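Side-chain contacts in RagA protein (Porphyromonas gingivalis, PDB 6SLN), which probably imports peptides across the outer membrane as a TonB-dependent receptor, with a plug domain lodged inside a beta-barrel: residues I118-Q123 against D971-G976; Q123-G128 against G847-A852; G128-T133 against A864-K869; E145-G150 against Q682-L687; I836-T841 against H919-A924. All coordinates share one frame; numbering follows the deposited sequence.

Interaction 1: I118-Q123 against D971-G976; sequences IMDALQ and DPEAGG
Q123 and E973 reach for each other from opposite directions, both with extended side chains, across a gap of 11.4 Å between their CA atoms. The amide nitrogen NE2 of Q123 lies 3.2 Å from OE1 of E973, and the amide and carboxylate planes are turned 35° apart. For Q123, a chi1 of -158° puts CG trans to the main-chain nitrogen and sends the amide outward from the end of the 3-10 segment 119-122.

Each polar atom of the pair has a further partner. Q123 NE2 is hydrogen-bonded to V131 O and its OE1 to K930 NZ, which together should fix the rotation of the amide. E973 OE1 pairs with the backbone nitrogen of T133, while OE2 forms a salt bridge with R928.

Among the charges, D120 OD1 comes within 4.3 Å of E973 OE1. This approach of like charges is probably eased by basic neighbours: D120 OD2 is paired with R959, and E973 with R928.

Segment 971-976 is shaped by its own bonds. A type I turn runs from D971 to A974, and D971 OD1 accepts from E973 N at 2.9 Å, from well above the carboxylate plane, making an Asx turn. The contact thus joins a 3-10 segment of the plug to an Asx-turn loop following barrel strand 951-964, the plug-in-barrel arrangement of TonB-dependent receptors.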
# COMPACT_ATOMS: atom_id res chain seq x y z
N ILE A 118 -26.30 10.53 12.89
CA ILE A 118 -27.75 10.68 12.70
C ILE A 118 -28.55 9.98 13.79
O ILE A 118 -29.61 10.46 14.19
CB ILE A 118 -28.15 10.17 11.30
CG1 ILE A 118 -29.67 10.20 11.12
CG2 ILE A 118 -27.64 8.77 11.10
CD1 ILE A 118 -30.24 11.59 10.91
N MET A 119 -28.07 8.83 14.29
CA MET A 119 -28.85 8.09 15.29
C MET A 119 -29.05 8.91 16.56
O MET A 119 -30.07 8.75 17.25
CB MET A 119 -28.17 6.75 15.60
CG MET A 119 -28.42 5.66 14.54
SD MET A 119 -30.18 5.41 14.25
CE MET A 119 -30.44 6.17 12.66
N ASP A 120 -28.10 9.81 16.85
CA ASP A 120 -28.22 10.70 17.99
C ASP A 120 -29.54 11.47 17.95
O ASP A 120 -30.11 11.77 19.01
CB ASP A 120 -27.03 11.66 18.01
CG ASP A 120 -27.04 12.55 19.23
OD1 ASP A 120 -26.59 12.10 20.30
OD2 ASP A 120 -27.52 13.70 19.10
N ALA A 121 -30.04 11.78 16.76
CA ALA A 121 -31.28 12.54 16.62
C ALA A 121 -32.52 11.72 16.97
O ALA A 121 -33.62 12.29 17.00
CB ALA A 121 -31.41 13.07 15.19
N LEU A 122 -32.38 10.42 17.22
CA LEU A 122 -33.51 9.58 17.61
C LEU A 122 -33.48 9.22 19.08
O LEU A 122 -34.41 8.57 19.56
CB LEU A 122 -33.57 8.33 16.72
CG LEU A 122 -34.11 8.81 15.37
CD1 LEU A 122 -33.02 8.87 14.30
CD2 LEU A 122 -35.36 8.05 14.89
N GLN A 123 -32.45 9.64 19.81
CA GLN A 123 -32.48 9.53 21.26
C GLN A 123 -33.71 10.22 21.81
O GLN A 123 -33.92 11.42 21.58
CB GLN A 123 -31.23 10.14 21.86
CG GLN A 123 -30.94 9.62 23.22
CD GLN A 123 -29.86 10.40 23.91
OE1 GLN A 123 -29.86 11.63 23.90
NE2 GLN A 123 -28.91 9.69 24.52
N ASP A 971 -19.64 14.22 31.16
CA ASP A 971 -20.81 13.81 30.40
C ASP A 971 -21.34 12.47 30.94
O ASP A 971 -20.65 11.44 30.82
CB ASP A 971 -20.47 13.70 28.91
CG ASP A 971 -21.70 13.48 28.03
OD1 ASP A 971 -22.83 13.38 28.58
OD2 ASP A 971 -21.53 13.38 26.79
N PRO A 972 -22.54 12.45 31.52
CA PRO A 972 -23.11 11.16 31.95
C PRO A 972 -23.32 10.20 30.79
O PRO A 972 -23.29 8.98 30.99
CB PRO A 972 -24.42 11.56 32.64
CG PRO A 972 -24.76 12.92 32.11
CD PRO A 972 -23.47 13.57 31.71
N GLU A 973 -23.51 10.70 29.56
CA GLU A 973 -23.65 9.82 28.41
C GLU A 973 -22.33 9.19 27.99
O GLU A 973 -22.34 8.16 27.31
CB GLU A 973 -24.25 10.58 27.23
CG GLU A 973 -24.69 9.71 26.05
CD GLU A 973 -25.47 10.50 25.02
OE1 GLU A 973 -25.81 9.96 23.94
OE2 GLU A 973 -25.75 11.69 25.29
N ALA A 974 -21.20 9.77 28.36
CA ALA A 974 -19.94 9.41 27.72
C ALA A 974 -19.32 8.20 28.41
O ALA A 974 -18.30 8.27 29.08
CB ALA A 974 -18.99 10.60 27.71
N GLY A 975 -19.94 7.06 28.19
CA GLY A 975 -19.38 5.82 28.69
C GLY A 975 -20.46 4.82 29.01
O GLY A 975 -21.65 5.09 28.93
N GLY A 976 -20.02 3.63 29.39
CA GLY A 976 -20.98 2.60 29.72
C GLY A 976 -20.88 2.25 31.17
O GLY A 976 -21.69 2.69 32.00

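Interaction 2: Q123-G128 against G847-A852; sequences QGQVAG and GFSLGA
The hydroxyl oxygen OG of S849 has its hydrogen-bonding partner in the carboxylate of D862, through OD2. The amide of Q125 lies beside this hydroxyl with its two ends at nearly equal distance, Q125 NE2 3.6 Å and Q125 OE1 3.7 Å from S849 OG. Although the CB of Q125 is directed away from the strand, its chain folds back at chi2 (-59°), and this bend returns the amide to S849.

The second meeting is between main chains. The carbonyl oxygen of G124 lies 3.2 Å from CA of G847, a CA-H...O contact with an angle of 142° at the hydrogen. With no side chain on either residue, the CA atoms of G124 and G847 come to 3.8 Å, and the loop rests its backbone directly on the strand.

Further along, F848 turns away from the loop and stacks its ring on F863. Strand 844-853, which carries the second segment, runs antiparallel to 752-764 and to 857-873, its neighbours in the barrel wall. The loop 123-128 comes from the plug just ahead of strand 129-132, with V126 packed on strand 102-106 and A127 on N758 of strand 752-764.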
# COMPACT_ATOMS: atom_id res chain seq x y z
N GLN A 123 -32.45 9.64 19.81
CA GLN A 123 -32.48 9.53 21.26
C GLN A 123 -33.71 10.22 21.81
O GLN A 123 -33.92 11.42 21.58
CB GLN A 123 -31.23 10.14 21.86
CG GLN A 123 -30.94 9.62 23.22
CD GLN A 123 -29.86 10.40 23.91
OE1 GLN A 123 -29.86 11.63 23.90
NE2 GLN A 123 -28.91 9.69 24.52
N GLY A 124 -34.55 9.46 22.51
CA GLY A 124 -35.77 9.97 23.08
C GLY A 124 -36.97 10.01 22.15
O GLY A 124 -38.03 10.48 22.58
N GLN A 125 -36.85 9.51 20.92
CA GLN A 125 -37.91 9.68 19.92
C GLN A 125 -38.75 8.43 19.69
O GLN A 125 -39.89 8.55 19.22
CB GLN A 125 -37.30 10.14 18.59
CG GLN A 125 -36.61 11.50 18.65
CD GLN A 125 -37.54 12.60 19.09
OE1 GLN A 125 -38.61 12.79 18.51
NE2 GLN A 125 -37.14 13.34 20.11
N VAL A 126 -38.23 7.25 19.99
CA VAL A 126 -38.96 6.02 19.72
C VAL A 126 -38.97 5.14 20.97
O VAL A 126 -37.91 4.80 21.51
CB VAL A 126 -38.35 5.25 18.54
CG1 VAL A 126 -39.11 3.95 18.31
CG2 VAL A 126 -38.38 6.10 17.29
N ALA A 127 -40.17 4.77 21.42
CA ALA A 127 -40.32 3.92 22.60
C ALA A 127 -39.59 2.60 22.42
O ALA A 127 -39.80 1.90 21.42
CB ALA A 127 -41.81 3.67 22.87
N GLY A 128 -38.73 2.26 23.37
CA GLY A 128 -38.02 1.01 23.37
C GLY A 128 -36.68 1.03 22.68
O GLY A 128 -35.96 0.02 22.72
N GLY A 847 -38.35 9.92 26.18
CA GLY A 847 -38.19 11.25 25.65
C GLY A 847 -39.54 11.92 25.58
O GLY A 847 -40.59 11.27 25.71
N PHE A 848 -39.52 13.24 25.40
CA PHE A 848 -40.75 13.96 25.13
C PHE A 848 -40.44 15.17 24.28
O PHE A 848 -39.35 15.75 24.35
CB PHE A 848 -41.49 14.37 26.41
CG PHE A 848 -40.65 15.10 27.40
CD1 PHE A 848 -39.86 14.41 28.31
CD2 PHE A 848 -40.68 16.49 27.46
CE1 PHE A 848 -39.08 15.10 29.25
CE2 PHE A 848 -39.92 17.19 28.41
CZ PHE A 848 -39.11 16.49 29.30
N SER A 849 -41.40 15.53 23.44
CA SER A 849 -41.28 16.64 22.49
C SER A 849 -42.47 17.58 22.67
O SER A 849 -43.62 17.13 22.67
CB SER A 849 -41.20 16.11 21.05
OG SER A 849 -40.07 15.26 20.85
N LEU A 850 -42.18 18.86 22.87
CA LEU A 850 -43.17 19.93 22.87
C LEU A 850 -43.12 20.65 21.54
O LEU A 850 -42.29 20.37 20.67
CB LEU A 850 -42.93 20.92 24.00
CG LEU A 850 -43.04 20.40 25.42
CD1 LEU A 850 -41.67 20.46 26.06
CD2 LEU A 850 -44.05 21.23 26.20
N GLY A 851 -44.01 21.62 21.38
CA GLY A 851 -43.99 22.41 20.18
C GLY A 851 -45.16 23.34 20.04
O GLY A 851 -46.32 22.92 20.08
N ALA A 852 -44.87 24.63 19.88
CA ALA A 852 -45.89 25.62 19.56
C ALA A 852 -45.54 26.26 18.23
O ALA A 852 -44.37 26.49 17.92
CB ALA A 852 -46.00 26.70 20.65

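Interaction 3: G128-T133 against A864-K869; sequences GMQVMT and AYIVGK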
# COMPACT_ATOMS: atom_id res chain seq x y z
N GLY A 128 -38.73 2.26 23.37
CA GLY A 128 -38.02 1.01 23.37
C GLY A 128 -36.68 1.03 22.68
O GLY A 128 -35.96 0.02 22.72
N MET A 129 -36.31 2.14 22.04
CA MET A 129 -35.03 2.22 21.33
C MET A 129 -34.09 3.10 22.14
O MET A 129 -34.39 4.27 22.38
CB MET A 129 -35.24 2.77 19.92
CG MET A 129 -33.97 2.86 19.09
SD MET A 129 -34.25 3.80 17.57
CE MET A 129 -33.71 2.62 16.36
N GLN A 130 -32.96 2.52 22.57
CA GLN A 130 -32.02 3.19 23.48
C GLN A 130 -30.81 3.68 22.69
O GLN A 130 -29.92 2.90 22.34
CB GLN A 130 -31.60 2.28 24.63
CG GLN A 130 -31.22 3.05 25.90
CD GLN A 130 -30.54 2.21 26.97
OE1 GLN A 130 -30.97 2.20 28.13
NE2 GLN A 130 -29.46 1.52 26.61
N VAL A 131 -30.77 5.00 22.45
CA VAL A 131 -29.69 5.65 21.72
C VAL A 131 -28.70 6.23 22.70
O VAL A 131 -29.09 6.94 23.64
CB VAL A 131 -30.22 6.78 20.82
CG1 VAL A 131 -29.08 7.34 19.99
CG2 VAL A 131 -31.40 6.30 19.95
N MET A 132 -27.41 5.98 22.49
CA MET A 132 -26.38 6.65 23.27
C MET A 132 -25.09 6.77 22.46
O MET A 132 -24.65 5.81 21.83
CB MET A 132 -26.12 5.92 24.60
CG MET A 132 -27.09 6.29 25.72
SD MET A 132 -26.63 5.61 27.30
CE MET A 132 -27.10 3.90 27.11
N THR A 133 -24.51 7.97 22.46
CA THR A 133 -23.20 8.24 21.88
C THR A 133 -22.25 8.57 23.01
O THR A 133 -22.48 9.52 23.76
CB THR A 133 -23.27 9.40 20.89
OG1 THR A 133 -24.50 9.34 20.16
CG2 THR A 133 -22.10 9.34 19.93
N ALA A 864 -35.09 14.00 25.92
CA ALA A 864 -34.78 12.59 25.99
C ALA A 864 -34.15 12.32 27.35
O ALA A 864 -33.47 13.19 27.92
CB ALA A 864 -33.83 12.17 24.86
N TYR A 865 -34.36 11.12 27.88
CA TYR A 865 -33.75 10.80 29.16
C TYR A 865 -33.34 9.33 29.23
O TYR A 865 -33.84 8.46 28.51
CB TYR A 865 -34.68 11.15 30.33
CG TYR A 865 -36.07 10.58 30.22
CD1 TYR A 865 -37.07 11.26 29.54
CD2 TYR A 865 -36.39 9.37 30.82
CE1 TYR A 865 -38.35 10.75 29.45
CE2 TYR A 865 -37.67 8.85 30.73
CZ TYR A 865 -38.64 9.54 30.05
OH TYR A 865 -39.90 9.02 29.96
N ILE A 866 -32.39 9.09 30.13
CA ILE A 866 -31.83 7.77 30.41
C ILE A 866 -31.77 7.66 31.93
O ILE A 866 -30.92 8.30 32.56
CB ILE A 866 -30.45 7.58 29.78
CG1 ILE A 866 -30.54 7.66 28.26
CG2 ILE A 866 -29.82 6.27 30.20
CD1 ILE A 866 -31.18 6.46 27.62
N VAL A 867 -32.68 6.88 32.51
CA VAL A 867 -32.82 6.75 33.96
C VAL A 867 -32.38 5.35 34.38
O VAL A 867 -32.68 4.37 33.70
CB VAL A 867 -34.28 7.01 34.39
CG1 VAL A 867 -34.42 6.87 35.90
CG2 VAL A 867 -34.73 8.38 33.92
N GLY A 868 -31.68 5.27 35.50
CA GLY A 868 -31.13 4.01 35.92
C GLY A 868 -29.72 3.74 35.45
O GLY A 868 -29.20 2.64 35.70
N LYS A 869 -29.08 4.71 34.79
CA LYS A 869 -27.68 4.59 34.39
C LYS A 869 -26.77 4.87 35.58
O LYS A 869 -26.93 5.87 36.29
CB LYS A 869 -27.38 5.55 33.23
CG LYS A 869 -25.95 5.50 32.68
CD LYS A 869 -25.96 5.70 31.15
CE LYS A 869 -24.69 6.33 30.62
NZ LYS A 869 -23.42 5.60 30.96
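M132 and K869 slide past one another in opposite directions, the sulfur SD of M132 lying 3.9 Å from both CD and CE of K869. The thioether thus rests alongside the last methylenes of the lysine. On the methionine, CG is trans to the carbonyl carbon, and the chain runs extended through chi2 before bending at chi3 (-76°), so the terminal methyl turns aside and the sulfur is left to do the touching. The lysine chain is kinked twice, at chi2 and again at chi4 (56°). The second kink directs NZ to the carbonyl oxygen of G975, with which it is hydrogen-bonded, while the methylenes stay against the sulfur.

I866 divides its two branches between two neighbours. Its CG1 arm, with chi1 at -63°, carries CD1 to within 3.8 Å of Q130 CG, and its CG2 methyl approaches M132 SD at 4.4 Å. Q130 and I866 meet at about a right angle, the glutamine presenting a methylene from an extended chain to the end of the isoleucine. These are dispersion contacts in a buried setting, and P842 packs on Q130, I866 and K869 alike.

Segment 128-133 carries plug strand 129-132, whose antiparallel partner is strand 143-146. The other segment lies on barrel strand 857-873, flanked by the antiparallel strands 844-853 and 921-937, with F926 of the latter against I866 and T845 of the former against Q130.

Interaction 4: E145-G150 against Q682-L687; sequences EIHGTG and QFNFGL
The imidazole of H147 has the amide oxygen OE1 of Q682 at its edge, near the ring plane and 4.1 Å from ND1. N684 OD1 approaches the ring obliquely, 4.3 Å from CE1 of H147, and the ring also stacks with that of Y703. The imidazole and the Q682 amide stand nearly perpendicular, their planes 80° apart, and the two side chains cross at about a right angle.

These approaches are loose, and the strong polar bonds lie with other residues. H147 NE2 is hydrogen-bonded to D738 OD1, whose carboxylate would probably polarise the imidazole and help to hold its rotation. Q682 NE2 bonds to the carbonyl oxygen of K187, and N684 ND2 to D701 OD1. A chi1 of -67° sets the H147 ring trans to the carbonyl carbon and turned to the barrel strand. R705 holds the backbone carbonyl oxygen of H147.

On the plug side, T149 OG1 donates to E145 OE2 at 2.6 Å, tying the loop back to the end of strand 143-146. The whole is a buried polar interface between a plug loop and the inner side of barrel strand 678-691, as in the plug-filled barrels of TonB-dependent receptors.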
# COMPACT_ATOMS: atom_id res chain seq x y z
N GLU A 145 -29.88 0.02 20.95
CA GLU A 145 -30.41 -1.25 21.43
C GLU A 145 -31.93 -1.15 21.49
O GLU A 145 -32.47 -0.26 22.18
CB GLU A 145 -29.85 -1.62 22.82
CG GLU A 145 -28.34 -1.89 22.89
CD GLU A 145 -27.86 -2.19 24.30
OE1 GLU A 145 -28.60 -1.88 25.25
OE2 GLU A 145 -26.75 -2.73 24.47
N ILE A 146 -32.63 -2.04 20.78
CA ILE A 146 -34.08 -2.08 20.74
C ILE A 146 -34.57 -3.15 21.71
O ILE A 146 -34.31 -4.35 21.51
CB ILE A 146 -34.58 -2.35 19.31
CG1 ILE A 146 -34.19 -1.18 18.40
CG2 ILE A 146 -36.10 -2.67 19.29
CD1 ILE A 146 -34.53 -1.38 16.96
N HIS A 147 -35.30 -2.74 22.76
CA HIS A 147 -35.77 -3.64 23.82
C HIS A 147 -34.61 -4.38 24.49
O HIS A 147 -34.60 -5.61 24.56
CB HIS A 147 -36.81 -4.65 23.31
CG HIS A 147 -38.11 -4.05 22.87
ND1 HIS A 147 -38.98 -4.72 22.03
CD2 HIS A 147 -38.70 -2.87 23.16
CE1 HIS A 147 -40.05 -3.97 21.82
NE2 HIS A 147 -39.91 -2.85 22.50
N GLY A 148 -33.61 -3.64 24.95
CA GLY A 148 -32.54 -4.20 25.76
C GLY A 148 -31.38 -4.75 24.95
O GLY A 148 -31.35 -4.72 23.71
N THR A 149 -30.39 -5.26 25.68
CA THR A 149 -29.26 -5.97 25.08
C THR A 149 -29.67 -7.42 24.92
O THR A 149 -29.99 -8.09 25.90
CB THR A 149 -28.01 -5.88 25.94
OG1 THR A 149 -27.68 -4.51 26.19
CG2 THR A 149 -26.83 -6.54 25.25
N GLY A 150 -29.67 -7.91 23.69
CA GLY A 150 -30.10 -9.28 23.51
C GLY A 150 -29.02 -10.33 23.69
O GLY A 150 -29.32 -11.52 23.54
N GLN A 682 -39.44 -13.67 20.48
CA GLN A 682 -40.03 -12.46 21.06
C GLN A 682 -41.55 -12.56 21.00
O GLN A 682 -42.13 -12.56 19.91
CB GLN A 682 -39.56 -11.21 20.35
CG GLN A 682 -39.80 -9.96 21.17
CD GLN A 682 -39.84 -8.71 20.33
OE1 GLN A 682 -40.81 -7.95 20.40
NE2 GLN A 682 -38.80 -8.47 19.54
N PHE A 683 -42.17 -12.63 22.17
CA PHE A 683 -43.61 -12.48 22.30
C PHE A 683 -43.91 -11.01 22.55
O PHE A 683 -43.24 -10.36 23.37
CB PHE A 683 -44.13 -13.35 23.44
CG PHE A 683 -45.52 -13.02 23.87
CD1 PHE A 683 -46.59 -13.22 23.01
CD2 PHE A 683 -45.76 -12.51 25.13
CE1 PHE A 683 -47.88 -12.92 23.42
CE2 PHE A 683 -47.05 -12.20 25.54
CZ PHE A 683 -48.11 -12.41 24.69
N ASN A 684 -44.88 -10.47 21.82
CA ASN A 684 -45.20 -9.05 21.93
C ASN A 684 -46.70 -8.89 21.90
O ASN A 684 -47.37 -9.43 21.02
CB ASN A 684 -44.57 -8.25 20.78
CG ASN A 684 -44.66 -6.76 21.02
OD1 ASN A 684 -43.72 -6.14 21.50
ND2 ASN A 684 -45.83 -6.19 20.74
N PHE A 685 -47.22 -8.13 22.86
CA PHE A 685 -48.66 -7.89 23.00
C PHE A 685 -48.89 -6.39 23.09
O PHE A 685 -48.40 -5.75 24.02
CB PHE A 685 -49.21 -8.60 24.24
CG PHE A 685 -50.60 -8.19 24.58
CD1 PHE A 685 -50.83 -7.12 25.43
CD2 PHE A 685 -51.68 -8.85 24.02
CE1 PHE A 685 -52.12 -6.73 25.74
CE2 PHE A 685 -52.96 -8.47 24.33
CZ PHE A 685 -53.19 -7.41 25.19
N GLY A 686 -49.67 -5.84 22.16
CA GLY A 686 -49.76 -4.40 22.02
C GLY A 686 -51.18 -3.88 21.97
O GLY A 686 -52.14 -4.62 21.73
N LEU A 687 -51.30 -2.58 22.19
CA LEU A 687 -52.60 -1.91 22.17
C LEU A 687 -52.41 -0.50 21.63
O LEU A 687 -51.81 0.33 22.31
CB LEU A 687 -53.21 -1.88 23.55
CG LEU A 687 -54.73 -1.73 23.55
CD1 LEU A 687 -55.38 -3.01 23.06
CD2 LEU A 687 -55.25 -1.34 24.94

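Interaction 5: I836-T841 against H919-A924; sequences IDKSVT and HLLENA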
# COMPACT_ATOMS: atom_id res chain seq x y z
N ILE A 836 -24.26 -5.60 43.14
CA ILE A 836 -24.94 -4.35 43.46
C ILE A 836 -26.25 -4.30 42.69
O ILE A 836 -26.30 -4.65 41.50
CB ILE A 836 -24.04 -3.15 43.12
CG1 ILE A 836 -22.70 -3.32 43.84
CG2 ILE A 836 -24.72 -1.84 43.43
CD1 ILE A 836 -22.80 -3.14 45.35
N ASP A 837 -27.32 -3.87 43.36
CA ASP A 837 -28.62 -3.78 42.70
C ASP A 837 -28.70 -2.53 41.82
O ASP A 837 -29.61 -1.71 41.95
CB ASP A 837 -29.75 -3.77 43.73
CG ASP A 837 -31.08 -4.23 43.15
OD1 ASP A 837 -31.08 -4.97 42.14
OD2 ASP A 837 -32.13 -3.82 43.71
N LYS A 838 -27.73 -2.37 40.92
CA LYS A 838 -27.73 -1.30 39.94
C LYS A 838 -27.31 -1.92 38.62
O LYS A 838 -26.29 -2.61 38.58
CB LYS A 838 -26.78 -0.17 40.35
CG LYS A 838 -27.13 0.52 41.67
CD LYS A 838 -25.98 1.41 42.15
CE LYS A 838 -26.23 1.98 43.55
NZ LYS A 838 -25.01 1.82 44.42
N SER A 839 -28.10 -1.71 37.56
CA SER A 839 -27.89 -2.45 36.31
C SER A 839 -26.95 -1.70 35.38
O SER A 839 -27.02 -0.48 35.26
CB SER A 839 -29.22 -2.72 35.58
OG SER A 839 -30.24 -3.19 36.43
N VAL A 840 -26.09 -2.45 34.69
CA VAL A 840 -25.07 -1.85 33.84
C VAL A 840 -25.66 -1.31 32.54
O VAL A 840 -25.19 -0.29 32.02
CB VAL A 840 -23.95 -2.86 33.57
CG1 VAL A 840 -22.71 -2.17 33.02
CG2 VAL A 840 -23.61 -3.56 34.86
N THR A 841 -26.70 -1.94 32.01
CA THR A 841 -27.46 -1.36 30.90
C THR A 841 -28.64 -0.60 31.47
O THR A 841 -29.40 -1.16 32.26
CB THR A 841 -27.95 -2.46 29.95
OG1 THR A 841 -26.86 -3.31 29.57
CG2 THR A 841 -28.60 -1.88 28.70
N HIS A 919 -18.25 4.31 46.24
CA HIS A 919 -17.74 5.61 45.85
C HIS A 919 -17.04 5.41 44.52
O HIS A 919 -16.42 4.37 44.31
CB HIS A 919 -16.78 6.20 46.89
CG HIS A 919 -15.34 6.06 46.53
ND1 HIS A 919 -14.59 4.96 46.88
CD2 HIS A 919 -14.51 6.87 45.82
CE1 HIS A 919 -13.36 5.09 46.41
NE2 HIS A 919 -13.29 6.24 45.76
N LEU A 920 -17.17 6.38 43.62
CA LEU A 920 -16.83 6.23 42.20
C LEU A 920 -17.99 5.64 41.41
O LEU A 920 -18.06 5.87 40.20
CB LEU A 920 -15.57 5.39 41.94
CG LEU A 920 -14.26 5.80 42.62
CD1 LEU A 920 -13.09 5.11 41.96
CD2 LEU A 920 -14.09 7.30 42.59
N LEU A 921 -18.88 4.87 42.02
CA LEU A 921 -20.06 4.40 41.27
C LEU A 921 -21.12 5.49 41.34
O LEU A 921 -21.82 5.61 42.34
CB LEU A 921 -20.59 3.07 41.79
CG LEU A 921 -21.72 2.47 40.93
CD1 LEU A 921 -21.28 2.24 39.46
CD2 LEU A 921 -22.29 1.18 41.57
N GLU A 922 -21.27 6.27 40.27
CA GLU A 922 -22.15 7.42 40.31
C GLU A 922 -23.42 7.18 39.50
O GLU A 922 -23.42 6.47 38.49
CB GLU A 922 -21.46 8.66 39.77
CG GLU A 922 -20.27 9.11 40.59
CD GLU A 922 -19.67 10.38 40.04
OE1 GLU A 922 -20.46 11.25 39.62
OE2 GLU A 922 -18.42 10.51 40.01
N ASN A 923 -24.51 7.80 39.96
CA ASN A 923 -25.75 7.88 39.20
C ASN A 923 -25.58 8.71 37.93
O ASN A 923 -25.71 9.94 37.96
CB ASN A 923 -26.84 8.50 40.07
CG ASN A 923 -28.21 8.35 39.47
OD1 ASN A 923 -28.40 8.54 38.26
ND2 ASN A 923 -29.17 7.98 40.30
N ALA A 924 -25.30 8.04 36.81
CA ALA A 924 -25.10 8.72 35.54
C ALA A 924 -26.39 8.87 34.74
O ALA A 924 -26.34 9.02 33.51
CB ALA A 924 -24.03 7.99 34.72
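K838 lies alongside L921, the two side chains running past each other in opposite directions. K838 is the last residue of an inverse gamma turn centred on D837, where the chain turns a corner after strand 833-836, on its way to barrel strand 844-853.

The aliphatic stem of K838 makes the closer approach, its CD lying 3.7 Å from CD2 of L921. The ammonium nitrogen NZ of K838 is 4.0 Å from L921 CD2, so the leucine sits beside the far part of the lysine. The charge has a partner in W870, with which K838 forms a cation-pi interaction. In L921, chi1 of -173° swings CG away from the backbone nitrogen and hands CD2 to the opposite segment. A second, looser contact comes from I836, whose CG2 is 4.3 Å from L921 CD2.

Around the leucine, F793 and M795 of strand 792-802 and I872 of strand 857-873 add apolar cover. Further along the first segment, V840 and T841 pack on polar side chains of the bound peptide, which places this loop beside that peptide. Within the turn itself, K838 N gives a weak bond to I836 O at 2.8 Å.

Overall arrangement
From the N terminus, the plug segments 118-123, 123-128, 128-133 and 145-150 follow in close succession, and each meets a distant segment of the barrel region. Interaction 1 closes the longest loop, on 971-976, and contains all the others. Interactions 2 and 3 cross, on the neighbouring strands 844-853 and 857-873. Interaction 4 is nested inside both and reaches strand 678-691. Interaction 5 joins two barrel-region segments, crosses interactions 2 and 3, and follows interaction 4 in series. Q123 is common to interactions 1 and 2; G128, shared by interactions 2 and 3, bonds to H147 of interaction 4; and T841 brings interaction 5 to E145 and T149.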